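Local coordinates for siroheme decarboxylase (Hydrogenobacter thermophilus, PDB 4CH7), which catalyses the decarboxylation of siroheme to 12,18-didecarboxysiroheme, releasing two molecules of carbon dioxide, in the biosynthesis of heme d1, at residues 197-201 with 202-206; 186-189 with 190-193. All coordinates share one frame; numbering follows the deposited sequence.

Interaction 1: residues 197-201 with 202-206; sequences LRMSE and EELLE
Ser200 and Glu203 form a capping box at the start of helix 201-213, in the turn that joins it to helix 191-196 within a helix-turn-helix domain. Two reciprocal hydrogen bonds make up the box. Ser200, the N-cap residue, uses its hydroxyl OG to accept from the backbone N of Glu203 at 2.9 Å; a chi1 of 71° places OG between its own backbone N and carbonyl carbon, facing the first helical turn. In return, the Glu203 side chain reaches back, and its OE1 accepts from Ser200 N at 3.0 Å in a nearly straight bond (169°). This N-H comes to the anti side of OE1 and 33° out of the carboxylate plane. Beside this bond, Met199 CB lies against Glu203 OE1 at 3.3 Å. With an alanine here in place of Ser200 the hydroxyl is gone, which would probably leave Glu203 N without its capping acceptor and only the carboxylate half of the box in place.

Backbone bonds continue the helix from the cap. Leu204 N donates to Ser200 O at 3.1 Å, and Leu205 N to Glu201 O at 2.8 Å. The Glu201 carboxylate makes a salt bridge with Arg188. At the start of the turn, Arg198, with positive phi, ends the preceding helix in a Schellman motif.

Apolar contacts join the turn to the helix. Met199, modelled as selenomethionine, has its SE 3.9 Å from Leu204 CB, where it also borders the Leu204 backbone. Leu197, which packs on Ile175 and Ile178 of helix 170-179 as well, crosses the Leu204 side chain at about a right angle, the two meeting through Leu197 CD1 and Leu204 CD1 at 3.6 Å.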
# COMPACT_ATOMS: atom_id res chain seq x y z
N LEU A 197 -15.34 17.83 -12.03
CA LEU A 197 -15.29 16.93 -13.17
C LEU A 197 -16.25 17.35 -14.28
O LEU A 197 -16.36 16.67 -15.30
CB LEU A 197 -15.58 15.49 -12.73
CG LEU A 197 -14.50 14.90 -11.83
CD1 LEU A 197 -14.94 13.58 -11.22
CD2 LEU A 197 -13.21 14.73 -12.60
N ARG A 198 -16.94 18.47 -14.06
CA ARG A 198 -17.90 19.01 -15.02
C ARG A 198 -19.01 18.02 -15.35
O ARG A 198 -19.45 17.92 -16.50
CB ARG A 198 -17.20 19.45 -16.31
CG ARG A 198 -16.08 20.46 -16.10
CD ARG A 198 -16.62 21.81 -15.66
NE ARG A 198 -15.60 22.85 -15.75
CZ ARG A 198 -14.89 23.28 -14.71
NH1 ARG A 198 -15.09 22.78 -13.50
NH2 ARG A 198 -13.97 24.23 -14.88
N MSE A 199 -19.46 17.28 -14.34
CA MSE A 199 -20.54 16.32 -14.52
C MSE A 199 -21.48 16.34 -13.32
O MSE A 199 -21.20 16.99 -12.32
CB MSE A 199 -19.98 14.90 -14.74
CG MSE A 199 -19.14 14.35 -13.60
SE MSE A 199 -18.59 12.49 -13.86
CE MSE A 199 -16.99 12.77 -14.90
N SER A 200 -22.61 15.65 -13.45
CA SER A 200 -23.56 15.55 -12.35
C SER A 200 -23.04 14.55 -11.32
O SER A 200 -22.11 13.78 -11.60
CB SER A 200 -24.93 15.11 -12.85
OG SER A 200 -24.91 13.76 -13.27
N GLU A 201 -23.62 14.58 -10.12
CA GLU A 201 -23.30 13.58 -9.10
C GLU A 201 -23.70 12.21 -9.61
O GLU A 201 -22.99 11.23 -9.41
CB GLU A 201 -24.07 13.87 -7.81
CG GLU A 201 -23.58 15.06 -7.01
CD GLU A 201 -24.55 15.45 -5.92
OE1 GLU A 201 -25.57 16.09 -6.24
OE2 GLU A 201 -24.30 15.12 -4.74
N GLU A 202 -24.85 12.15 -10.27
CA GLU A 202 -25.39 10.91 -10.80
C GLU A 202 -24.42 10.27 -11.79
O GLU A 202 -24.22 9.06 -11.79
CB GLU A 202 -26.75 11.16 -11.47
CG GLU A 202 -27.48 9.89 -11.89
CD GLU A 202 -28.79 10.17 -12.60
OE1 GLU A 202 -29.78 10.50 -11.93
OE2 GLU A 202 -28.81 10.06 -13.85
N GLU A 203 -23.81 11.10 -12.63
CA GLU A 203 -22.84 10.62 -13.61
C GLU A 203 -21.54 10.17 -12.95
O GLU A 203 -20.95 9.18 -13.36
CB GLU A 203 -22.58 11.70 -14.68
CG GLU A 203 -23.75 11.91 -15.64
CD GLU A 203 -23.62 13.18 -16.46
OE1 GLU A 203 -22.89 14.10 -16.04
OE2 GLU A 203 -24.25 13.25 -17.54
N LEU A 204 -21.11 10.89 -11.91
CA LEU A 204 -19.92 10.52 -11.16
C LEU A 204 -20.11 9.20 -10.42
O LEU A 204 -19.28 8.29 -10.51
CB LEU A 204 -19.52 11.61 -10.17
CG LEU A 204 -18.34 11.29 -9.25
CD1 LEU A 204 -17.12 10.90 -10.07
CD2 LEU A 204 -18.01 12.45 -8.33
N LEU A 205 -21.22 9.09 -9.68
CA LEU A 205 -21.54 7.89 -8.92
C LEU A 205 -21.69 6.68 -9.85
O LEU A 205 -21.33 5.56 -9.50
CB LEU A 205 -22.81 8.10 -8.11
CG LEU A 205 -22.69 9.10 -6.96
CD1 LEU A 205 -24.04 9.39 -6.33
CD2 LEU A 205 -21.72 8.56 -5.92
N GLU A 206 -22.23 6.94 -11.04
CA GLU A 206 -22.38 5.92 -12.07
C GLU A 206 -21.01 5.34 -12.43
O GLU A 206 -20.85 4.12 -12.54
CB GLU A 206 -23.02 6.56 -13.31
CG GLU A 206 -23.40 5.59 -14.41
CD GLU A 206 -24.10 6.29 -15.56
OE1 GLU A 206 -25.30 6.60 -15.42
OE2 GLU A 206 -23.45 6.52 -16.60

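Interaction 2: residues 186-189 with 190-193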
# COMPACT_ATOMS: atom_id res chain seq x y z
N VAL A 186 -19.24 15.93 4.63
CA VAL A 186 -20.37 16.82 4.37
C VAL A 186 -21.59 16.02 3.92
O VAL A 186 -21.50 14.81 3.71
CB VAL A 186 -20.02 17.86 3.28
CG1 VAL A 186 -19.00 18.86 3.81
CG2 VAL A 186 -19.49 17.18 2.03
N GLU A 187 -22.72 16.70 3.79
CA GLU A 187 -23.97 16.07 3.40
C GLU A 187 -23.91 15.54 1.97
O GLU A 187 -24.48 14.49 1.66
CB GLU A 187 -25.12 17.07 3.56
CG GLU A 187 -26.44 16.62 2.98
CD GLU A 187 -27.62 17.35 3.60
OE1 GLU A 187 -27.64 17.47 4.84
OE2 GLU A 187 -28.51 17.79 2.85
N ARG A 188 -23.21 16.26 1.11
CA ARG A 188 -23.10 15.89 -0.30
C ARG A 188 -21.63 15.79 -0.71
O ARG A 188 -21.12 16.66 -1.41
CB ARG A 188 -23.83 16.90 -1.17
CG ARG A 188 -25.31 17.02 -0.87
CD ARG A 188 -26.12 16.01 -1.65
NE ARG A 188 -26.16 16.34 -3.07
CZ ARG A 188 -27.04 17.18 -3.61
NH1 ARG A 188 -27.96 17.76 -2.85
NH2 ARG A 188 -27.01 17.44 -4.91
N PRO A 189 -20.96 14.70 -0.29
CA PRO A 189 -19.50 14.56 -0.44
C PRO A 189 -19.04 14.23 -1.86
O PRO A 189 -17.83 14.17 -2.09
CB PRO A 189 -19.17 13.39 0.50
CG PRO A 189 -20.42 12.56 0.51
CD PRO A 189 -21.56 13.54 0.39
N PHE A 190 -19.97 14.02 -2.78
CA PHE A 190 -19.61 13.77 -4.17
C PHE A 190 -19.87 15.00 -5.05
O PHE A 190 -19.47 15.03 -6.21
CB PHE A 190 -20.40 12.58 -4.73
CG PHE A 190 -20.03 11.27 -4.11
CD1 PHE A 190 -18.88 10.59 -4.52
CD2 PHE A 190 -20.83 10.69 -3.13
CE1 PHE A 190 -18.53 9.37 -3.95
CE2 PHE A 190 -20.49 9.47 -2.56
CZ PHE A 190 -19.34 8.81 -2.97
N LEU A 191 -20.53 16.00 -4.47
CA LEU A 191 -20.97 17.17 -5.23
C LEU A 191 -19.82 18.01 -5.78
O LEU A 191 -19.77 18.29 -6.98
CB LEU A 191 -21.90 18.05 -4.39
CG LEU A 191 -22.47 19.25 -5.13
CD1 LEU A 191 -23.18 18.80 -6.39
CD2 LEU A 191 -23.41 20.06 -4.25
N GLU A 192 -18.91 18.44 -4.91
CA GLU A 192 -17.78 19.25 -5.33
C GLU A 192 -16.90 18.53 -6.35
O GLU A 192 -16.44 19.13 -7.32
CB GLU A 192 -16.94 19.71 -4.14
CG GLU A 192 -17.44 21.00 -3.50
CD GLU A 192 -17.69 22.10 -4.52
OE1 GLU A 192 -16.83 22.32 -5.40
OE2 GLU A 192 -18.76 22.74 -4.45
N TYR A 193 -16.68 17.24 -6.12
CA TYR A 193 -15.96 16.39 -7.07
C TYR A 193 -16.63 16.43 -8.44
O TYR A 193 -15.97 16.59 -9.46
CB TYR A 193 -15.92 14.94 -6.57
CG TYR A 193 -15.00 14.68 -5.40
CD1 TYR A 193 -13.93 15.53 -5.13
CD2 TYR A 193 -15.18 13.58 -4.58
CE1 TYR A 193 -13.08 15.29 -4.07
CE2 TYR A 193 -14.34 13.33 -3.51
CZ TYR A 193 -13.29 14.19 -3.26
OH TYR A 193 -12.45 13.95 -2.20
O HOH W 1 -18.80 17.99 -2.02
O HOH W 2 -16.77 16.48 -3.19
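Pro189 lies alongside the Phe190 ring, its CG 4.1 Å from Phe190 CD2, where a type I turn leads into helix 191-196 of the helix-turn-helix domain. The two side chains run obliquely to each other. Phe190 has CG anti to its carbonyl carbon (chi1 -68°), which carries the ring past the proline; there it also meets Phe183 edge-to-face.

The turn is closed by one direct hydrogen bond, from Leu191 N to Arg188 O at 3.2 Å. Beside this bond the aliphatic bases of the two residues touch, Arg188 CB to Leu191 CB at 3.9 Å.

One step further along, water takes the place of direct backbone bonds. Water 1 donates to Arg188 O at 2.7 Å and accepts from Glu192 N, and water 2 likewise joins Pro189 O to Tyr193 N, so both carbonyls reach the first helical turn through a solvent bridge. Tyr193 CD2 approaches Pro189 O to 3.7 Å, and the oxygen of water 2 sits 3.3 Å above one face of the Tyr193 ring, offset toward its rim.

How the interactions relate
Interaction 2 shapes the entry to helix 191-196 and interaction 1 the entry to helix 201-213, the next helix along the chain; their centres lie 11 Å apart. The two meet directly. Arg188 NH2 and Glu201 OE1 form a salt bridge, modelled at 2.4 Å, a distance too short to be taken as exact, tying the loop before one helix to the first residue of the other. Beside it Leu191 CD1 packs 3.6 Å from Glu201 OE1, and Phe190 CD2 meets Leu205 CD2 at 3.6 Å. Both contacts belong to the second helix-turn-helix domain, away from His93, the inferred active-site residue on strand 91-97 of the barrel.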